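Protein, Family 18 Chitinase (Crocus vernus, PDB 3SIM) probably hydrolyses the beta-1,4 linkages of chitin, as a plant glycoside hydrolase of family 18 built on a TIM barrel. Local coordinates at residues V215-T221 against H248-T254; T1-E5 against A269-V274; I183-F187 against A206-Y210. All blocks are in the same frame, centred on the assembly; numbering follows the deposited sequence.

The chain starts in the barrel wall: strand 2-7 lies between strands 28-37 and 250-253. Its first residues meet the last helix in interaction 2, which closes a loop spanning nearly the whole chain and encloses the other two contacts. Interaction 3 comes next, where strand 182-184 and the residues after it receive the end of helix 196-209. It closes before strand 215-220 opens interaction 1, which sets that strand beside 250-253. Strands 182-184, 215-220, 250-253 and 2-7 are successive neighbours in the sheet: Leu216 N meets Ile183 O, and Val252 N meets Val4 O. One strand pairing and two helix-strand packings thus join neighbouring strands and two outer helices in one sector of the barrel.

Interaction 1: V215-T221 against H248-T254; sequences VLISFST and HGIAVWT
Phe219 leans its ring over Val252, whose CG2 sits 4.1 Å from the Phe219 ring centroid in a CH-pi contact over one face. With chi1 at 62°, the Phe219 CG lies between the backbone N and the carbonyl carbon, and the far end of the ring comes back toward the neighbouring strand, where Ile250 CG2 is 4.0 Å from Phe219 CE2. Two residues earlier on the same face, the CG1 atoms of Ile217 and Ile250 meet obliquely. Together these bumps make the helix-facing side of two parallel strands, and Ile217 and Phe219 press on helix 230-243, which links them in a beta-alpha-beta crossover. On the inner side Gly249 has no side chain, so Leu216 CD1 can lie against its backbone, 3.5 Å from Gly249 C. Ser218 and Ala251 are small, and Trp253 lays its indole edge against Ser218 CB, 3.7 Å from Trp253 CZ3. Tyr6 stacks on that indole and Lys188 makes a cation-pi contact. The Trp253-Thr254 peptide is cis, as at the tryptophan lining the sugar-binding site of other family 18 chitinases, consistent with a similar place here. Backbone bonds join the strands, among them Ala251 N to Ile217 O (3.0 Å) and Thr221 N to Trp253 O (3.0 Å); Phe219 N to Ala251 O and Trp253 N to Phe219 O are weak. A water bridges Val215 O and His248 N at the strands' N-terminal ends. The helix-facing side is thus hydrocarbon, while the inner one brings the Ser218 hydroxyl, bonded to Tyr185 O, and the Trp253 indole beside apolar Leu216 and Ala251.

Interaction 2: T1-E5 against A269-V274; sequences TLFVE and AQAFLV
The outer layer of the TIM barrel includes this strand-helix packing, in which Phe3 of the first strand meets Gln270 of the C-terminal helix. The two elements run nearly antiparallel, their short axes 9.4 Å apart at an angle of 165°. Phe3 and Leu273 carry much of the contact. Phe3 CG is anti to the backbone N (chi1 -179°), which sends the ring out from the strand toward the helix. Gln270 CG stands over one face of that ring, 3.8 Å from the Phe3 ring centroid and offset toward the rim, making a CH-pi contact. The extended glutamine chain then carries its amide past the CD1-CE1 rim, its plane stacked parallel to the ring within 4°. Ala269 CB approaches obliquely, 4.2 Å from Phe3 CE2. One helical turn on, Leu273 inserts CD1 beside the strand, 3.8 Å from Leu2 O and 4.2 Å from Phe3 CB. At the exposed N terminus, Thr1 CG2 lies 3.6 Å from Leu273 O. The contact is mostly apolar: side-chain carbons meet one another and carbonyl oxygens in van der Waals contact. Around it the strand is bonded to strands 28-37 and 250-253, and Phe3 also meets Phe29 and Val252. The last helix lies over strand 2-7, reaches strand 250-253 through Leu273 on Ile250, and neighbours helix 230-243 through Ala269 and Phe235.

Interaction 3: I183-F187 against A206-Y210; sequences INYQF and AASKY
The Tyr185 ring carries the methyl of Ala206 squarely on one face: Ala206 CB lies 4.2 Å from the Tyr185 ring centroid, only 1° off the normal, in a CH-pi contact. Tyr185 CD1 stands over the centre of the Phe187 ring, on one face, and Phe187 CZ is 4.4 Å from the same Ala206 CB. Tyr210 meets Tyr185 obliquely, CE2 to CE2 at 3.9 Å, with the two side chains crossing at about a right angle, and Ala206 O lies in plane at the Tyr210 ring edge. Strand 182-184, helix 196-209 and strand 215-220 form one beta-alpha-beta unit of the barrel, and here the helix end is seated on the strand and the residues that follow it. Ile183 CD1 packs against Tyr210 CB, 3.6 Å away. Lys209, its chain bent at chi3 (-79°), turns NZ back to lie 3.0 Å from Tyr185 OH. Both of these polar ends share Asp166: Lys209 NZ forms a salt bridge with its OD2, Tyr185 OH is hydrogen-bonded to that same oxygen, and Tyr210 OH takes OD1.

Interaction 1: V215-T221 against H248-T254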
# COMPACT_ATOMS: atom_id res chain seq x y z
N VAL A 215 -6.56 11.35 0.70
CA VAL A 215 -5.83 10.66 1.75
C VAL A 215 -6.74 9.78 2.64
O VAL A 215 -7.58 10.26 3.35
CB VAL A 215 -5.06 11.66 2.67
CG1 VAL A 215 -4.17 10.96 3.63
CG2 VAL A 215 -4.33 12.70 1.89
N LEU A 216 -6.49 8.50 2.55
CA LEU A 216 -6.96 7.49 3.47
C LEU A 216 -6.31 7.54 4.87
O LEU A 216 -5.19 7.90 5.05
CB LEU A 216 -6.89 6.06 2.93
CG LEU A 216 -7.23 5.48 1.55
CD1 LEU A 216 -8.18 4.38 1.62
CD2 LEU A 216 -7.61 6.46 0.47
N ILE A 217 -7.11 7.25 5.85
CA ILE A 217 -6.62 6.95 7.19
C ILE A 217 -6.22 5.47 7.34
O ILE A 217 -6.57 4.68 6.55
CB ILE A 217 -7.52 7.45 8.30
CG1 ILE A 217 -8.86 6.71 8.30
CG2 ILE A 217 -7.69 8.98 8.26
CD1 ILE A 217 -9.82 7.08 9.42
N SER A 218 -5.52 5.15 8.40
CA SER A 218 -4.98 3.81 8.59
C SER A 218 -4.64 3.41 10.02
O SER A 218 -4.46 4.21 10.84
CB SER A 218 -3.75 3.64 7.69
OG SER A 218 -2.71 4.41 8.10
N PHE A 219 -4.53 2.13 10.24
CA PHE A 219 -4.01 1.53 11.45
C PHE A 219 -3.25 0.20 11.20
O PHE A 219 -3.44 -0.42 10.21
CB PHE A 219 -5.08 1.34 12.53
CG PHE A 219 -6.22 0.41 12.15
CD1 PHE A 219 -6.12 -0.93 12.31
CD2 PHE A 219 -7.41 0.92 11.68
CE1 PHE A 219 -7.19 -1.76 11.97
CE2 PHE A 219 -8.46 0.09 11.34
CZ PHE A 219 -8.34 -1.23 11.48
N SER A 220 -2.46 -0.19 12.17
CA SER A 220 -1.73 -1.45 12.20
C SER A 220 -2.32 -2.41 13.22
O SER A 220 -2.77 -2.02 14.24
CB SER A 220 -0.24 -1.24 12.49
OG SER A 220 0.43 -2.38 12.93
N THR A 221 -2.35 -3.66 12.86
CA THR A 221 -2.75 -4.75 13.71
C THR A 221 -1.51 -5.54 14.26
O THR A 221 -1.63 -6.58 14.75
CB THR A 221 -3.79 -5.63 12.99
OG1 THR A 221 -3.17 -6.32 11.91
CG2 THR A 221 -5.04 -4.75 12.54
N HIS A 248 -12.13 9.37 3.09
CA HIS A 248 -11.89 8.70 1.82
C HIS A 248 -11.90 7.17 1.84
O HIS A 248 -12.22 6.56 0.88
CB HIS A 248 -10.63 9.22 1.13
CG HIS A 248 -10.68 10.69 0.85
ND1 HIS A 248 -11.47 11.23 -0.11
CD2 HIS A 248 -10.03 11.72 1.42
CE1 HIS A 248 -11.32 12.52 -0.13
NE2 HIS A 248 -10.46 12.85 0.80
N GLY A 249 -11.44 6.62 2.94
CA GLY A 249 -11.32 5.20 3.18
C GLY A 249 -10.38 4.80 4.32
O GLY A 249 -9.77 5.62 4.94
N ILE A 250 -10.29 3.52 4.59
CA ILE A 250 -9.42 3.00 5.62
C ILE A 250 -8.47 1.89 5.08
O ILE A 250 -8.89 0.98 4.42
CB ILE A 250 -10.18 2.41 6.83
CG1 ILE A 250 -11.05 3.44 7.51
CG2 ILE A 250 -9.24 1.71 7.78
CD1 ILE A 250 -12.16 2.93 8.25
N ALA A 251 -7.21 2.03 5.41
CA ALA A 251 -6.18 1.05 5.07
C ALA A 251 -5.60 0.26 6.28
O ALA A 251 -5.25 0.81 7.29
CB ALA A 251 -5.11 1.73 4.34
N VAL A 252 -5.44 -1.01 6.13
CA VAL A 252 -4.96 -1.83 7.21
C VAL A 252 -3.62 -2.62 6.90
O VAL A 252 -3.51 -3.22 5.88
CB VAL A 252 -6.07 -2.79 7.67
CG1 VAL A 252 -5.59 -3.71 8.75
CG2 VAL A 252 -7.33 -2.07 8.07
N TRP A 253 -2.65 -2.57 7.80
CA TRP A 253 -1.39 -3.30 7.80
C TRP A 253 -1.37 -4.30 9.01
O TRP A 253 -1.23 -3.90 10.09
CB TRP A 253 -0.21 -2.30 7.85
CG TRP A 253 0.23 -1.63 6.58
CD1 TRP A 253 1.17 -2.08 5.72
CD2 TRP A 253 -0.22 -0.39 6.04
NE1 TRP A 253 1.30 -1.24 4.68
CE2 TRP A 253 0.47 -0.18 4.85
CE3 TRP A 253 -1.15 0.55 6.44
CZ2 TRP A 253 0.26 0.93 4.07
CZ3 TRP A 253 -1.35 1.65 5.64
CH2 TRP A 253 -0.64 1.83 4.48
N THR A 254 -1.59 -5.58 8.82
CA THR A 254 -1.77 -6.27 7.57
C THR A 254 -2.65 -7.50 7.89
O THR A 254 -2.86 -7.79 9.04
CB THR A 254 -0.40 -6.84 7.00
OG1 THR A 254 0.06 -7.89 7.83
CG2 THR A 254 0.68 -5.76 6.80
O HOH W 1 -9.93 10.03 4.82

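Interaction 2: T1-E5 against A269-V274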
# COMPACT_ATOMS: atom_id res chain seq x y z
N THR A 1 -17.48 3.67 -0.89
CA THR A 1 -16.58 3.20 0.16
C THR A 1 -15.38 2.33 -0.32
O THR A 1 -15.55 1.48 -1.13
CB THR A 1 -17.36 2.50 1.32
OG1 THR A 1 -18.12 1.41 0.85
CG2 THR A 1 -18.26 3.44 2.04
N LEU A 2 -14.23 2.63 0.23
CA LEU A 2 -12.96 1.97 -0.03
C LEU A 2 -12.35 1.44 1.24
O LEU A 2 -12.16 2.14 2.19
CB LEU A 2 -11.98 2.95 -0.59
CG LEU A 2 -10.86 2.76 -1.58
CD1 LEU A 2 -9.82 3.63 -1.32
CD2 LEU A 2 -10.43 1.39 -2.00
N PHE A 3 -11.99 0.17 1.19
CA PHE A 3 -11.21 -0.49 2.21
C PHE A 3 -10.03 -1.23 1.59
O PHE A 3 -10.22 -2.03 0.74
CB PHE A 3 -12.10 -1.42 3.04
CG PHE A 3 -11.38 -2.15 4.14
CD1 PHE A 3 -11.07 -3.48 4.02
CD2 PHE A 3 -11.09 -1.52 5.32
CE1 PHE A 3 -10.43 -4.14 5.00
CE2 PHE A 3 -10.46 -2.14 6.29
CZ PHE A 3 -10.11 -3.46 6.16
N VAL A 4 -8.85 -0.95 2.08
CA VAL A 4 -7.59 -1.49 1.63
C VAL A 4 -6.91 -2.39 2.70
O VAL A 4 -6.64 -1.99 3.77
CB VAL A 4 -6.65 -0.37 1.22
CG1 VAL A 4 -5.44 -0.90 0.64
CG2 VAL A 4 -7.30 0.59 0.30
N GLU A 5 -6.68 -3.63 2.32
CA GLU A 5 -6.03 -4.66 3.11
C GLU A 5 -4.66 -5.12 2.60
O GLU A 5 -4.58 -5.83 1.65
CB GLU A 5 -6.96 -5.87 3.26
CG GLU A 5 -6.53 -6.95 4.20
CD GLU A 5 -6.80 -6.66 5.73
OE1 GLU A 5 -7.33 -5.65 6.06
OE2 GLU A 5 -6.47 -7.45 6.56
N ALA A 269 -14.01 -2.16 11.08
CA ALA A 269 -13.77 -1.07 10.17
C ALA A 269 -14.63 -1.03 8.90
O ALA A 269 -15.10 -0.02 8.53
CB ALA A 269 -12.36 -1.02 9.85
N GLN A 270 -14.84 -2.17 8.29
CA GLN A 270 -15.76 -2.29 7.19
C GLN A 270 -17.22 -1.94 7.54
O GLN A 270 -17.83 -1.21 6.85
CB GLN A 270 -15.63 -3.67 6.53
CG GLN A 270 -14.38 -3.92 5.73
CD GLN A 270 -14.25 -5.33 5.26
OE1 GLN A 270 -13.69 -6.14 5.93
NE2 GLN A 270 -14.74 -5.61 4.13
N ALA A 271 -17.68 -2.44 8.67
CA ALA A 271 -19.00 -2.12 9.23
C ALA A 271 -19.12 -0.64 9.51
O ALA A 271 -20.08 -0.09 9.16
CB ALA A 271 -19.28 -2.89 10.45
N PHE A 272 -18.07 -0.04 10.05
CA PHE A 272 -18.04 1.38 10.29
C PHE A 272 -18.19 2.15 8.95
O PHE A 272 -18.92 3.03 8.90
CB PHE A 272 -16.76 1.84 11.03
CG PHE A 272 -16.61 3.35 11.13
CD1 PHE A 272 -17.29 4.06 12.07
CD2 PHE A 272 -15.85 4.06 10.24
CE1 PHE A 272 -17.19 5.38 12.13
CE2 PHE A 272 -15.75 5.39 10.33
CZ PHE A 272 -16.43 6.05 11.27
N LEU A 273 -17.50 1.75 7.91
CA LEU A 273 -17.52 2.46 6.64
C LEU A 273 -18.92 2.56 6.00
O LEU A 273 -19.34 3.54 5.50
CB LEU A 273 -16.50 1.86 5.68
CG LEU A 273 -15.09 2.35 5.94
CD1 LEU A 273 -14.11 1.47 5.33
CD2 LEU A 273 -14.85 3.82 5.58
N VAL A 274 -19.62 1.46 6.09
CA VAL A 274 -20.85 1.22 5.43
C VAL A 274 -22.11 1.74 6.20
O VAL A 274 -23.12 1.82 5.63
CB VAL A 274 -20.79 -0.29 5.15
CG1 VAL A 274 -21.77 -1.11 5.80
CG2 VAL A 274 -20.34 -0.63 3.80

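Interaction 3: I183-F187 against A206-Y210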
# COMPACT_ATOMS: atom_id res chain seq x y z
N ILE A 183 -3.97 7.97 -1.57
CA ILE A 183 -2.82 8.02 -0.73
C ILE A 183 -3.09 7.31 0.59
O ILE A 183 -3.83 7.75 1.40
CB ILE A 183 -2.36 9.46 -0.52
CG1 ILE A 183 -2.24 10.18 -1.84
CG2 ILE A 183 -1.04 9.52 0.25
CD1 ILE A 183 -2.02 11.54 -1.70
N ASN A 184 -2.47 6.17 0.73
CA ASN A 184 -2.56 5.38 1.90
C ASN A 184 -1.51 5.79 2.96
O ASN A 184 -0.54 5.14 3.14
CB ASN A 184 -2.54 3.89 1.59
CG ASN A 184 -3.53 3.47 0.50
OD1 ASN A 184 -4.64 3.94 0.39
ND2 ASN A 184 -3.10 2.53 -0.25
N TYR A 185 -1.79 6.91 3.62
CA TYR A 185 -0.85 7.52 4.55
C TYR A 185 -0.73 6.62 5.75
O TYR A 185 -1.65 6.09 6.18
CB TYR A 185 -1.24 8.95 4.96
CG TYR A 185 -0.12 9.85 5.33
CD1 TYR A 185 0.22 10.08 6.65
CD2 TYR A 185 0.62 10.49 4.37
CE1 TYR A 185 1.23 10.95 7.01
CE2 TYR A 185 1.63 11.31 4.68
CZ TYR A 185 1.97 11.54 6.01
OH TYR A 185 3.01 12.33 6.32
N GLN A 186 0.50 6.41 6.16
CA GLN A 186 0.88 5.49 7.20
C GLN A 186 0.86 6.20 8.60
O GLN A 186 1.86 6.58 9.15
CB GLN A 186 2.20 4.76 6.83
CG GLN A 186 2.23 3.88 5.57
CD GLN A 186 3.44 2.93 5.54
OE1 GLN A 186 4.17 2.87 4.58
NE2 GLN A 186 3.62 2.20 6.59
N PHE A 187 -0.32 6.34 9.14
CA PHE A 187 -0.54 6.99 10.41
C PHE A 187 0.11 6.20 11.58
O PHE A 187 0.42 6.75 12.57
CB PHE A 187 -2.01 7.40 10.66
CG PHE A 187 -2.49 8.54 9.79
CD1 PHE A 187 -2.33 9.85 10.15
CD2 PHE A 187 -3.10 8.29 8.60
CE1 PHE A 187 -2.76 10.85 9.34
CE2 PHE A 187 -3.53 9.28 7.82
CZ PHE A 187 -3.34 10.56 8.17
N ALA A 206 -1.66 16.18 6.50
CA ALA A 206 -1.50 15.30 5.36
C ALA A 206 -2.34 15.70 4.10
O ALA A 206 -1.81 15.72 3.02
CB ALA A 206 -1.80 13.94 5.73
N ALA A 207 -3.59 16.08 4.34
CA ALA A 207 -4.54 16.59 3.37
C ALA A 207 -4.06 17.89 2.69
O ALA A 207 -4.18 18.02 1.54
CB ALA A 207 -5.91 16.80 3.99
N SER A 208 -3.50 18.81 3.45
CA SER A 208 -2.84 19.95 3.03
C SER A 208 -1.51 19.66 2.29
O SER A 208 -1.41 20.31 1.29
CB SER A 208 -2.52 20.87 4.21
OG SER A 208 -3.71 21.21 4.85
N LYS A 209 -0.63 18.80 2.76
CA LYS A 209 0.62 18.58 2.10
C LYS A 209 0.30 18.01 0.68
O LYS A 209 0.82 18.48 -0.27
CB LYS A 209 1.48 17.59 2.89
CG LYS A 209 2.30 18.09 4.09
CD LYS A 209 2.93 16.96 4.91
CE LYS A 209 1.95 16.29 5.85
NZ LYS A 209 2.50 15.28 6.75
N TYR A 210 -0.58 17.01 0.63
CA TYR A 210 -1.04 16.36 -0.61
C TYR A 210 -2.36 16.97 -1.20
O TYR A 210 -3.36 16.34 -1.36
CB TYR A 210 -1.03 14.81 -0.50
CG TYR A 210 0.32 14.20 -0.15
CD1 TYR A 210 1.20 13.74 -1.14
CD2 TYR A 210 0.73 14.09 1.16
CE1 TYR A 210 2.40 13.25 -0.82
CE2 TYR A 210 1.92 13.57 1.47
CZ TYR A 210 2.77 13.14 0.50
OH TYR A 210 3.94 12.62 0.89